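Local coordinates for peptidoglycan recognition protein 3 (Branchiostoma belcheri tsingtauense, PDB 4Z8I) that recognises peptidoglycan and, as a zinc-dependent N-acetylmuramoyl-L-alanine amidase, probably cleaves the amide bond joining its glycan and stem peptide, at residues Val90-Ser95 / Asn213-Asp218; Phe130-Asp135 / Ile177-Ser182; Leu152-Glu157 / Arg203-Thr208; Ile159-Met164 / Ser182-Gly187. All blocks are in the same frame, centred on the assembly; numbering follows the deposited sequence.

Contact 1 of 4, residues Val90-Ser95 / Asn213-Asp218. With ZN (zinc ion), chain B.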
loop_
_atom_site.group_PDB
_atom_site.type_symbol
_atom_site.label_atom_id
_atom_site.label_comp_id
_atom_site.label_asym_id
_atom_site.label_seq_id
_atom_site.Cartn_x
_atom_site.Cartn_y
_atom_site.Cartn_z
ATOM N N VAL A 90 8.535 -1.881 -6.637
ATOM C CA VAL A 90 7.445 -2.488 -5.874
ATOM C C VAL A 90 6.799 -3.607 -6.682
ATOM O O VAL A 90 6.393 -3.395 -7.829
ATOM C CB VAL A 90 6.364 -1.448 -5.518
ATOM C CG1 VAL A 90 5.270 -2.082 -4.679
ATOM C CG2 VAL A 90 6.978 -0.279 -4.778
ATOM N N VAL A 91 6.713 -4.796 -6.089
ATOM C CA VAL A 91 6.132 -5.953 -6.768
ATOM C C VAL A 91 4.786 -6.308 -6.144
ATOM O O VAL A 91 4.670 -6.415 -4.921
ATOM C CB VAL A 91 7.075 -7.172 -6.714
ATOM C CG1 VAL A 91 6.509 -8.324 -7.518
ATOM C CG2 VAL A 91 8.445 -6.797 -7.244
ATOM N N ILE A 92 3.771 -6.479 -6.986
ATOM C CA ILE A 92 2.423 -6.768 -6.510
ATOM C C ILE A 92 2.090 -8.253 -6.653
ATOM O O ILE A 92 2.310 -8.852 -7.709
ATOM C CB ILE A 92 1.376 -5.925 -7.260
ATOM C CG1 ILE A 92 1.668 -4.435 -7.078
ATOM C CG2 ILE A 92 -0.031 -6.255 -6.777
ATOM C CD1 ILE A 92 1.576 -3.965 -5.639
ATOM N N HIS A 93 1.558 -8.839 -5.583
ATOM C CA HIS A 93 1.247 -10.263 -5.559
ATOM C C HIS A 93 -0.223 -10.499 -5.252
ATOM O O HIS A 93 -0.897 -9.621 -4.713
ATOM C CB HIS A 93 2.092 -10.967 -4.496
ATOM C CG HIS A 93 3.548 -11.040 -4.829
ATOM N ND1 HIS A 93 4.101 -12.102 -5.510
ATOM C CD2 HIS A 93 4.567 -10.186 -4.572
ATOM C CE1 HIS A 93 5.397 -11.900 -5.660
ATOM N NE2 HIS A 93 5.704 -10.743 -5.101
ATOM N N HIS A 94 -0.722 -11.682 -5.601
ATOM C CA HIS A 94 -2.003 -12.136 -5.070
ATOM C C HIS A 94 -1.804 -13.432 -4.291
ATOM O O HIS A 94 -0.848 -14.170 -4.530
ATOM C CB HIS A 94 -3.092 -12.252 -6.155
ATOM C CG HIS A 94 -3.016 -13.497 -6.988
ATOM N ND1 HIS A 94 -4.128 -14.053 -7.586
ATOM C CD2 HIS A 94 -1.968 -14.280 -7.342
ATOM C CE1 HIS A 94 -3.770 -15.132 -8.261
ATOM N NE2 HIS A 94 -2.466 -15.293 -8.128
ATOM N N SER A 95 -2.687 -13.688 -3.334
ATOM C CA SER A 95 -2.570 -14.869 -2.491
ATOM C C SER A 95 -2.865 -16.139 -3.283
ATOM O O SER A 95 -2.412 -17.223 -2.913
ATOM C CB SER A 95 -3.527 -14.764 -1.302
ATOM O OG SER A 95 -3.609 -15.983 -0.592
ATOM N N ASN A 213 -5.055 -12.080 -13.469
ATOM C CA ASN A 213 -5.364 -11.241 -14.628
ATOM C C ASN A 213 -5.974 -9.868 -14.329
ATOM O O ASN A 213 -5.442 -8.849 -14.758
ATOM C CB ASN A 213 -6.263 -11.995 -15.615
ATOM C CG ASN A 213 -5.513 -13.054 -16.403
ATOM O OD1 ASN A 213 -4.308 -12.948 -16.622
ATOM N ND2 ASN A 213 -6.232 -14.080 -16.841
ATOM N N LEU A 214 -7.091 -9.845 -13.606
ATOM C CA LEU A 214 -7.828 -8.597 -13.383
ATOM C C LEU A 214 -7.091 -7.588 -12.496
ATOM O O LEU A 214 -7.090 -6.386 -12.777
ATOM C CB LEU A 214 -9.228 -8.881 -12.831
ATOM C CG LEU A 214 -10.192 -9.618 -13.765
ATOM C CD1 LEU A 214 -11.633 -9.388 -13.345
ATOM C CD2 LEU A 214 -9.988 -9.180 -15.198
ATOM N N LEU A 215 -6.468 -8.076 -11.429
ATOM C CA LEU A 215 -5.658 -7.219 -10.575
ATOM C C LEU A 215 -4.467 -6.666 -11.356
ATOM O O LEU A 215 -4.114 -5.489 -11.223
ATOM C CB LEU A 215 -5.180 -7.986 -9.342
ATOM C CG LEU A 215 -4.267 -7.207 -8.398
ATOM C CD1 LEU A 215 -4.927 -5.906 -7.981
ATOM C CD2 LEU A 215 -3.916 -8.041 -7.178
ATOM N N TYR A 216 -3.859 -7.519 -12.176
ATOM C CA TYR A 216 -2.745 -7.110 -13.024
ATOM C C TYR A 216 -3.191 -6.048 -14.021
ATOM O O TYR A 216 -2.423 -5.151 -14.361
ATOM C CB TYR A 216 -2.154 -8.312 -13.763
ATOM C CG TYR A 216 -0.977 -7.978 -14.650
ATOM C CD1 TYR A 216 0.273 -7.712 -14.105
ATOM C CD2 TYR A 216 -1.111 -7.942 -16.030
ATOM C CE1 TYR A 216 1.351 -7.410 -14.909
ATOM C CE2 TYR A 216 -0.038 -7.641 -16.842
ATOM C CZ TYR A 216 1.190 -7.378 -16.277
ATOM O OH TYR A 216 2.260 -7.080 -17.086
ATOM N N ASP A 217 -4.432 -6.156 -14.488
ATOM C CA ASP A 217 -4.998 -5.144 -15.370
ATOM C C ASP A 217 -5.176 -3.831 -14.615
ATOM O O ASP A 217 -4.893 -2.759 -15.149
ATOM C CB ASP A 217 -6.341 -5.601 -15.951
ATOM C CG ASP A 217 -6.182 -6.586 -17.097
ATOM O OD1 ASP A 217 -5.078 -6.661 -17.678
ATOM O OD2 ASP A 217 -7.170 -7.278 -17.422
ATOM N N ASP A 218 -5.640 -3.919 -13.370
ATOM C CA ASP A 218 -5.875 -2.717 -12.575
ATOM C C ASP A 218 -4.578 -1.968 -12.260
ATOM O O ASP A 218 -4.537 -0.740 -12.339
ATOM C CB ASP A 218 -6.634 -3.049 -11.286
ATOM C CG ASP A 218 -7.049 -1.808 -10.511
ATOM O OD1 ASP A 218 -8.087 -1.202 -10.857
ATOM O OD2 ASP A 218 -6.344 -1.439 -9.549
HETATM ZN ZN ZN B . 3.353 -13.521 -6.711
HETATM O O HOH W 1 3.679 -14.913 -5.379
#

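Contact 2 of 4, residues Phe130-Asp135 / Ile177-Ser182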
loop_
_atom_site.group_PDB
_atom_site.type_symbol
_atom_site.label_atom_id
_atom_site.label_comp_id
_atom_site.label_asym_id
_atom_site.label_seq_id
_atom_site.Cartn_x
_atom_site.Cartn_y
_atom_site.Cartn_z
ATOM N N PHE A 130 4.387 -6.974 3.022
ATOM C CA PHE A 130 3.078 -6.543 3.494
ATOM C C PHE A 130 1.968 -7.323 2.806
ATOM O O PHE A 130 2.132 -7.794 1.678
ATOM C CB PHE A 130 2.876 -5.048 3.247
ATOM C CG PHE A 130 3.819 -4.170 4.013
ATOM C CD1 PHE A 130 3.557 -3.836 5.333
ATOM C CD2 PHE A 130 4.963 -3.669 3.411
ATOM C CE1 PHE A 130 4.422 -3.024 6.040
ATOM C CE2 PHE A 130 5.835 -2.856 4.113
ATOM C CZ PHE A 130 5.564 -2.533 5.429
ATOM N N LEU A 131 0.838 -7.458 3.491
ATOM C CA LEU A 131 -0.337 -8.067 2.884
ATOM C C LEU A 131 -1.504 -7.090 2.928
ATOM O O LEU A 131 -1.484 -6.123 3.677
ATOM C CB LEU A 131 -0.696 -9.392 3.563
ATOM C CG LEU A 131 0.361 -10.500 3.458
ATOM C CD1 LEU A 131 1.305 -10.457 4.645
ATOM C CD2 LEU A 131 -0.268 -11.881 3.327
ATOM N N VAL A 132 -2.507 -7.332 2.095
ATOM C CA VAL A 132 -3.679 -6.471 2.030
ATOM C C VAL A 132 -4.908 -7.353 1.910
ATOM O O VAL A 132 -4.942 -8.259 1.076
ATOM C CB VAL A 132 -3.615 -5.515 0.818
ATOM C CG1 VAL A 132 -4.932 -4.791 0.639
ATOM C CG2 VAL A 132 -2.484 -4.510 0.985
ATOM N N GLY A 133 -5.903 -7.108 2.756
ATOM C CA GLY A 133 -7.134 -7.876 2.713
ATOM C C GLY A 133 -8.284 -7.060 2.158
ATOM O O GLY A 133 -8.211 -5.832 2.096
ATOM N N ASN A 134 -9.354 -7.741 1.758
ATOM C CA ASN A 134 -10.540 -7.064 1.248
ATOM C C ASN A 134 -11.245 -6.266 2.339
ATOM O O ASN A 134 -12.186 -5.522 2.063
ATOM C CB ASN A 134 -11.502 -8.067 0.603
ATOM C CG ASN A 134 -11.182 -8.332 -0.859
ATOM O OD1 ASN A 134 -10.183 -7.845 -1.388
ATOM N ND2 ASN A 134 -12.035 -9.109 -1.519
ATOM N N ASP A 135 -10.779 -6.426 3.577
ATOM C CA ASP A 135 -11.274 -5.640 4.702
ATOM C C ASP A 135 -10.709 -4.225 4.653
ATOM O O ASP A 135 -11.070 -3.372 5.465
ATOM C CB ASP A 135 -10.907 -6.305 6.030
ATOM C CG ASP A 135 -9.407 -6.326 6.280
ATOM O OD1 ASP A 135 -8.636 -6.346 5.297
ATOM O OD2 ASP A 135 -8.999 -6.330 7.464
ATOM N N ILE A 177 -7.355 -1.825 -2.718
ATOM C CA ILE A 177 -6.561 -1.056 -3.671
ATOM C C ILE A 177 -6.067 0.245 -3.042
ATOM O O ILE A 177 -4.878 0.576 -3.107
ATOM C CB ILE A 177 -7.390 -0.702 -4.918
ATOM C CG1 ILE A 177 -8.140 -1.932 -5.442
ATOM C CG2 ILE A 177 -6.507 -0.087 -5.990
ATOM C CD1 ILE A 177 -7.243 -3.058 -5.900
ATOM N N ALA A 178 -6.997 0.977 -2.435
ATOM C CA ALA A 178 -6.682 2.231 -1.761
ATOM C C ALA A 178 -5.637 2.030 -0.674
ATOM O O ALA A 178 -4.715 2.838 -0.525
ATOM C CB ALA A 178 -7.939 2.837 -1.175
ATOM N N ALA A 179 -5.782 0.948 0.084
ATOM C CA ALA A 179 -4.839 0.637 1.152
ATOM C C ALA A 179 -3.442 0.349 0.605
ATOM O O ALA A 179 -2.446 0.784 1.182
ATOM C CB ALA A 179 -5.337 -0.528 1.979
ATOM N N ALA A 180 -3.371 -0.385 -0.501
ATOM C CA ALA A 180 -2.079 -0.685 -1.121
ATOM C C ALA A 180 -1.400 0.575 -1.653
ATOM O O ALA A 180 -0.207 0.800 -1.416
ATOM C CB ALA A 180 -2.246 -1.698 -2.230
ATOM N N LYS A 181 -2.165 1.388 -2.376
ATOM C CA LYS A 181 -1.647 2.641 -2.914
ATOM C C LYS A 181 -1.159 3.561 -1.800
ATOM O O LYS A 181 -0.098 4.176 -1.912
ATOM C CB LYS A 181 -2.717 3.344 -3.751
ATOM C CG LYS A 181 -3.128 2.583 -4.999
ATOM C CD LYS A 181 -4.126 3.381 -5.827
ATOM C CE LYS A 181 -4.448 2.672 -7.135
ATOM N NZ LYS A 181 -5.406 3.445 -7.980
ATOM N N SER A 182 -1.933 3.648 -0.723
ATOM C CA SER A 182 -1.549 4.472 0.415
ATOM C C SER A 182 -0.308 3.911 1.087
ATOM O O SER A 182 0.515 4.663 1.595
ATOM C CB SER A 182 -2.686 4.564 1.430
ATOM O OG SER A 182 -3.878 4.994 0.806
#

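Contact 3 of 4, residues Leu152-Glu157 / Arg203-Thr208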
loop_
_atom_site.group_PDB
_atom_site.type_symbol
_atom_site.label_atom_id
_atom_site.label_comp_id
_atom_site.label_asym_id
_atom_site.label_seq_id
_atom_site.Cartn_x
_atom_site.Cartn_y
_atom_site.Cartn_z
ATOM N N LEU A 152 12.209 -14.059 -6.680
ATOM C CA LEU A 152 13.638 -14.376 -6.657
ATOM C C LEU A 152 14.536 -13.354 -7.357
ATOM O O LEU A 152 15.578 -12.968 -6.825
ATOM C CB LEU A 152 13.872 -15.763 -7.263
ATOM C CG LEU A 152 15.134 -16.504 -6.809
ATOM C CD1 LEU A 152 14.870 -17.267 -5.518
ATOM C CD2 LEU A 152 15.661 -17.434 -7.897
ATOM N N ASN A 153 14.134 -12.924 -8.548
ATOM C CA ASN A 153 14.941 -11.994 -9.333
ATOM C C ASN A 153 15.084 -10.601 -8.712
ATOM O O ASN A 153 15.951 -9.828 -9.120
ATOM C CB ASN A 153 14.369 -11.858 -10.752
ATOM C CG ASN A 153 14.676 -13.059 -11.631
ATOM O OD1 ASN A 153 15.709 -13.709 -11.477
ATOM N ND2 ASN A 153 13.777 -13.354 -12.565
ATOM N N VAL A 154 14.249 -10.285 -7.724
ATOM C CA VAL A 154 14.088 -8.898 -7.298
ATOM C C VAL A 154 13.881 -8.715 -5.781
ATOM O O VAL A 154 13.631 -7.603 -5.305
ATOM C CB VAL A 154 12.939 -8.227 -8.110
ATOM C CG1 VAL A 154 11.579 -8.609 -7.549
ATOM C CG2 VAL A 154 13.106 -6.725 -8.156
ATOM N N ASN A 155 14.017 -9.802 -5.027
ATOM C CA ASN A 155 13.847 -9.762 -3.571
ATOM C C ASN A 155 14.712 -8.721 -2.855
ATOM O O ASN A 155 14.275 -8.097 -1.891
ATOM C CB ASN A 155 14.104 -11.142 -2.957
ATOM C CG ASN A 155 12.932 -12.084 -3.119
ATOM O OD1 ASN A 155 11.793 -11.652 -3.301
ATOM N ND2 ASN A 155 13.202 -13.381 -3.045
ATOM N N THR A 156 15.938 -8.538 -3.330
ATOM C CA THR A 156 16.865 -7.595 -2.711
ATOM C C THR A 156 16.603 -6.151 -3.131
ATOM O O THR A 156 17.163 -5.223 -2.552
ATOM C CB THR A 156 18.330 -7.940 -3.045
ATOM O OG1 THR A 156 18.554 -7.774 -4.451
ATOM C CG2 THR A 156 18.641 -9.375 -2.653
ATOM N N GLU A 157 15.758 -5.961 -4.137
ATOM C CA GLU A 157 15.538 -4.626 -4.680
ATOM C C GLU A 157 14.095 -4.166 -4.547
ATOM O O GLU A 157 13.708 -3.163 -5.146
ATOM C CB GLU A 157 15.935 -4.575 -6.159
ATOM C CG GLU A 157 17.423 -4.440 -6.425
ATOM C CD GLU A 157 17.723 -4.222 -7.898
ATOM O OE1 GLU A 157 18.351 -3.195 -8.233
ATOM O OE2 GLU A 157 17.328 -5.078 -8.720
ATOM N N ARG A 203 4.184 -11.351 -12.315
ATOM C CA ARG A 203 4.388 -11.963 -13.625
ATOM C C ARG A 203 5.368 -11.168 -14.481
ATOM O O ARG A 203 5.944 -11.700 -15.432
ATOM C CB ARG A 203 3.055 -12.105 -14.366
ATOM C CG ARG A 203 2.376 -10.776 -14.668
ATOM C CD ARG A 203 1.127 -10.961 -15.512
ATOM N NE ARG A 203 0.123 -11.783 -14.844
ATOM C CZ ARG A 203 -1.055 -12.097 -15.373
ATOM N NH1 ARG A 203 -1.380 -11.656 -16.581
ATOM N NH2 ARG A 203 -1.909 -12.851 -14.698
ATOM N N ASP A 204 5.547 -9.894 -14.146
ATOM C CA ASP A 204 6.454 -9.030 -14.894
ATOM C C ASP A 204 7.915 -9.388 -14.632
ATOM O O ASP A 204 8.792 -9.108 -15.450
ATOM C CB ASP A 204 6.212 -7.561 -14.532
ATOM C CG ASP A 204 4.923 -7.017 -15.116
ATOM O OD1 ASP A 204 4.534 -7.450 -16.221
ATOM O OD2 ASP A 204 4.302 -6.147 -14.471
ATOM N N VAL A 205 8.164 -10.021 -13.490
ATOM C CA VAL A 205 9.524 -10.262 -13.023
ATOM C C VAL A 205 9.807 -11.757 -12.837
ATOM O O VAL A 205 10.947 -12.161 -12.597
ATOM C CB VAL A 205 9.772 -9.508 -11.700
ATOM C CG1 VAL A 205 9.105 -10.240 -10.546
ATOM C CG2 VAL A 205 11.258 -9.323 -11.445
ATOM N N GLY A 206 8.766 -12.576 -12.960
ATOM C CA GLY A 206 8.907 -14.014 -12.813
ATOM C C GLY A 206 7.977 -14.797 -13.721
ATOM O O GLY A 206 7.354 -14.232 -14.621
ATOM N N SER A 207 7.881 -16.102 -13.486
ATOM C CA SER A 207 7.000 -16.954 -14.278
ATOM C C SER A 207 5.810 -17.455 -13.466
ATOM O O SER A 207 5.801 -18.596 -13.006
ATOM C CB SER A 207 7.774 -18.143 -14.853
ATOM O OG SER A 207 6.906 -19.045 -15.520
ATOM N N THR A 208 4.811 -16.594 -13.288
ATOM C CA THR A 208 3.574 -16.962 -12.605
ATOM C C THR A 208 2.387 -16.279 -13.266
ATOM O O THR A 208 2.555 -15.455 -14.164
ATOM C CB THR A 208 3.598 -16.570 -11.110
ATOM O OG1 THR A 208 4.063 -15.222 -10.969
ATOM C CG2 THR A 208 4.512 -17.491 -10.330
#

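Contact 4 of 4, residues Ile159-Met164 / Ser182-Gly187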
loop_
_atom_site.group_PDB
_atom_site.type_symbol
_atom_site.label_atom_id
_atom_site.label_comp_id
_atom_site.label_asym_id
_atom_site.label_seq_id
_atom_site.Cartn_x
_atom_site.Cartn_y
_atom_site.Cartn_z
ATOM N N ILE A 159 9.948 -4.212 -2.400
ATOM C CA ILE A 159 8.978 -4.478 -1.354
ATOM C C ILE A 159 7.883 -5.340 -1.979
ATOM O O ILE A 159 7.358 -5.006 -3.042
ATOM C CB ILE A 159 8.368 -3.163 -0.828
ATOM C CG1 ILE A 159 9.372 -2.421 0.057
ATOM C CG2 ILE A 159 7.086 -3.429 -0.056
ATOM C CD1 ILE A 159 9.735 -3.165 1.328
ATOM N N GLY A 160 7.555 -6.457 -1.341
ATOM C CA GLY A 160 6.508 -7.327 -1.843
ATOM C C GLY A 160 5.186 -7.103 -1.134
ATOM O O GLY A 160 5.080 -7.307 0.077
ATOM N N ILE A 161 4.178 -6.674 -1.889
ATOM C CA ILE A 161 2.834 -6.503 -1.350
ATOM C C ILE A 161 1.906 -7.559 -1.928
ATOM O O ILE A 161 1.783 -7.683 -3.148
ATOM C CB ILE A 161 2.252 -5.125 -1.687
ATOM C CG1 ILE A 161 3.149 -4.014 -1.140
ATOM C CG2 ILE A 161 0.844 -4.996 -1.130
ATOM C CD1 ILE A 161 2.676 -2.622 -1.497
ATOM N N CYS A 162 1.249 -8.316 -1.055
ATOM C CA CYS A 162 0.363 -9.380 -1.513
ATOM C C CYS A 162 -1.086 -9.136 -1.119
ATOM O O CYS A 162 -1.403 -9.034 0.061
ATOM C CB CYS A 162 0.825 -10.730 -0.968
ATOM S SG CYS A 162 -0.247 -12.103 -1.423
ATOM N N PHE A 163 -1.963 -9.042 -2.113
ATOM C CA PHE A 163 -3.393 -8.977 -1.852
ATOM C C PHE A 163 -3.862 -10.376 -1.491
ATOM O O PHE A 163 -3.474 -11.346 -2.140
ATOM C CB PHE A 163 -4.148 -8.483 -3.086
ATOM C CG PHE A 163 -3.944 -7.027 -3.382
ATOM C CD1 PHE A 163 -2.750 -6.574 -3.926
ATOM C CD2 PHE A 163 -4.954 -6.111 -3.137
ATOM C CE1 PHE A 163 -2.565 -5.236 -4.203
ATOM C CE2 PHE A 163 -4.774 -4.770 -3.414
ATOM C CZ PHE A 163 -3.580 -4.334 -3.950
ATOM N N MET A 164 -4.685 -10.488 -0.455
ATOM C CA MET A 164 -5.195 -11.794 -0.057
ATOM C C MET A 164 -6.473 -12.163 -0.804
ATOM O O MET A 164 -7.541 -11.599 -0.561
ATOM C CB MET A 164 -5.387 -11.874 1.457
ATOM C CG MET A 164 -4.070 -11.924 2.206
ATOM S SD MET A 164 -4.264 -12.130 3.978
ATOM C CE MET A 164 -5.096 -10.600 4.401
ATOM N N SER A 182 -1.933 3.648 -0.723
ATOM C CA SER A 182 -1.549 4.472 0.415
ATOM C C SER A 182 -0.308 3.911 1.087
ATOM O O SER A 182 0.515 4.663 1.595
ATOM C CB SER A 182 -2.686 4.564 1.430
ATOM O OG SER A 182 -3.878 4.994 0.806
ATOM N N LEU A 183 -0.180 2.587 1.096
ATOM C CA LEU A 183 0.997 1.953 1.677
ATOM C C LEU A 183 2.231 2.381 0.903
ATOM O O LEU A 183 3.225 2.827 1.486
ATOM C CB LEU A 183 0.869 0.431 1.656
ATOM C CG LEU A 183 2.070 -0.324 2.229
ATOM C CD1 LEU A 183 2.269 0.013 3.698
ATOM C CD2 LEU A 183 1.907 -1.816 2.045
ATOM N N ILE A 184 2.149 2.250 -0.418
ATOM C CA ILE A 184 3.233 2.660 -1.302
ATOM C C ILE A 184 3.595 4.127 -1.080
ATOM O O ILE A 184 4.771 4.470 -0.912
ATOM C CB ILE A 184 2.861 2.432 -2.778
ATOM C CG1 ILE A 184 2.597 0.945 -3.032
ATOM C CG2 ILE A 184 3.969 2.924 -3.685
ATOM C CD1 ILE A 184 2.120 0.628 -4.444
ATOM N N SER A 185 2.574 4.979 -1.068
ATOM C CA SER A 185 2.755 6.411 -0.853
ATOM C C SER A 185 3.481 6.685 0.462
ATOM O O SER A 185 4.419 7.473 0.507
ATOM C CB SER A 185 1.398 7.115 -0.868
ATOM O OG SER A 185 1.539 8.511 -0.700
ATOM N N CYS A 186 3.041 6.015 1.521
ATOM C CA CYS A 186 3.630 6.137 2.850
ATOM C C CYS A 186 5.110 5.779 2.816
ATOM O O CYS A 186 5.956 6.507 3.351
ATOM C CB CYS A 186 2.891 5.204 3.812
ATOM S SG CYS A 186 3.391 5.308 5.539
ATOM N N GLY A 187 5.412 4.650 2.182
ATOM C CA GLY A 187 6.785 4.203 2.042
ATOM C C GLY A 187 7.633 5.219 1.307
ATOM O O GLY A 187 8.811 5.397 1.624
#

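Contact 1 of 4, residues Val90-Ser95 / Asn213-Asp218
Behind the zinc site of this amidase, Leu215 of the short helix 213-218 packs against Ile92, His93 and His94 at the end of strand 87-94. The strand belongs to the central mixed sheet of the peptidoglycan recognition protein fold, and the local axes of strand and helix run roughly antiparallel, at 154° and 9.5 Å. Ile92 and His94 start out toward the helix, the histidine touching it through CB alone, whereas His93 projects from the other face of the sheet to the metal. One methyl of Leu215 makes every close contact: CD2 lies 4.3 Å from Ile92 CG2, 4.4 Å from His94 CB and 4.2 Å from the backbone O of His93. CG of Leu215 stands anti to the backbone N (chi1 177°), which carries the branched end out from the helix to the strand. No hydrogen bond links the two segments, so the helix rests here on van der Waals contact, with Phe163 of the neighbouring strand also touching Leu215. On the metal side, His202, Cys210 and a water at 1.9 Å from zinc complete the four-ligand shell. The His93 ring, beside its own backbone N (chi1 -69°), is held at both nitrogens. NE2 is hydrogen-bonded to ND1 of the second-shell residue His150, whose ring meets it steeply, while His93 ND1 binds the zinc at 2.0 Å.

Contact 2 of 4, residues Phe130-Asp135 / Ile177-Ser182
A strand-on-helix layer of the alpha/beta amidase fold is joined here by Val132 of strand 130-132, packing onto Ala179 and Ala180 of helix 174-190. The valine points at the helix and divides its two methyls between successive alanines. CG1 stands anti to the backbone N (chi1 171°) and comes within 4.5 Å of Ala179 CB; CG2 approaches Ala180 CB at 4.3 Å. Because the helix offers only methyl groups at these positions, its backbone can come close, with Val132 CA and Ala180 CA 6.8 Å apart. Ala176, one turn earlier, also touches the valine, as do Ile161 and Phe163 of the adjacent strand 158-163, so the group sits in a buried apolar layer. Farther along the helix, Ser182 turns its hydroxyl back onto the preceding turn: OG donates to Ala178 O at 2.7 Å. The same carbonyl takes the backbone N of Ser182 at 2.9 Å, and the two donors arrive from opposite faces of the carbonyl plane, OG tilted 34° out of it. The serine's polar group is thus satisfied within the helix. Across the contact there is nothing but carbon against carbon at moderate distances and no hydrogen bond, consistent with strand and helix being held here by apolar packing and exclusion of water, not by directional polar links.

Contact 3 of 4, residues Leu152-Glu157 / Arg203-Thr208
Asn153 makes the polar link of this contact: its ND2 donates to Val205 O at 3.1 Å, with an N-H...O angle of 162°. The donor meets the oxygen almost head-on, at a C=O...N angle of 169°, and the oxygen lies close to the plane of the asparagine amide, so one N-H is used squarely. The asparagine is otherwise at the protein surface. Both segments belong to the amidase domain: residues 152-157 form part of the long loop that leads into strand 158-163, and residues 203-208 follow His202, a zinc ligand; the Val205 side chain lies about 8 Å from the zinc. The apolar contacts lie beside the hydrogen bond. With CG1 at chi1 77°, Val205 swings CG2 away from its backbone N and onto Val154, reaching Val154 CB at 3.9 Å and Val154 CG1 at 4.0 Å, the two valines crossing at a slant, and the same methyl is 4.1 Å from Asn153 CB. Val154 is backed by Lys89 and Val91 of strand 87-94, and Val205 also touches Ala151, next to the zinc-site neighbour His150.

Contact 4 of 4, residues Ile159-Met164 / Ser182-Gly187
Leu183 O accepts the helical hydrogen bond from Gly187 N at 2.9 Å, while the side chain of the same leucine leaves helix 174-190 to meet Ile161 of strand 158-163. Leu183 and Ile161 reach toward each other tip to tip: Ile161 CD1 lies 3.7 Å from Leu183 CD2, and Ile161 CG1 is 4.1 Å from that methyl. The isoleucine is stretched out, CD1 of Ile161 anti to its CA (chi2 177°), which carries the terminal methyl far enough from the sheet to touch the helix although Ile161 CA and Leu183 CA are 9.2 Å apart. Ile184 adds a slanting contact, its CG1 3.9 Å from Ile161 CD1; its bond from the backbone runs past the strand, but its outer atoms come nearer. One isoleucine methyl thus sits against two successive helix residues, and no hydrogen bond crosses between the segments. Val132 lies beside Ile161, and Phe130 and Trp144 touch Leu183. Just beyond, Cys186 ties the helix to Cys63 by a disulfide. Met164, by contrast, packs on helix 103-120. A mixed central sheet with helices on both faces, the core of the peptidoglycan recognition protein amidase fold, has this layering.

How the contacts relate
From the N terminus, strand 87-94 opens contact 1, which closes only at helix 213-218, and the other three contacts nest inside its loop. Strand 130-132 then opens contact 2, and residues 152-157 open contact 3 before contact 2 has closed on helix 174-190, so these two cross. Strand 158-163 opens contact 4, which crosses contact 2, sharing Ser182 with it, and is nested within contact 3. Contacts 2 and 4 lay one helix over neighbouring strands, and contact 1 adds a second helix on the adjoining strand. Contact 3 lies near the zinc, joined to contact 1 by Tyr216 with Asp204 and by Asn213 with Arg203.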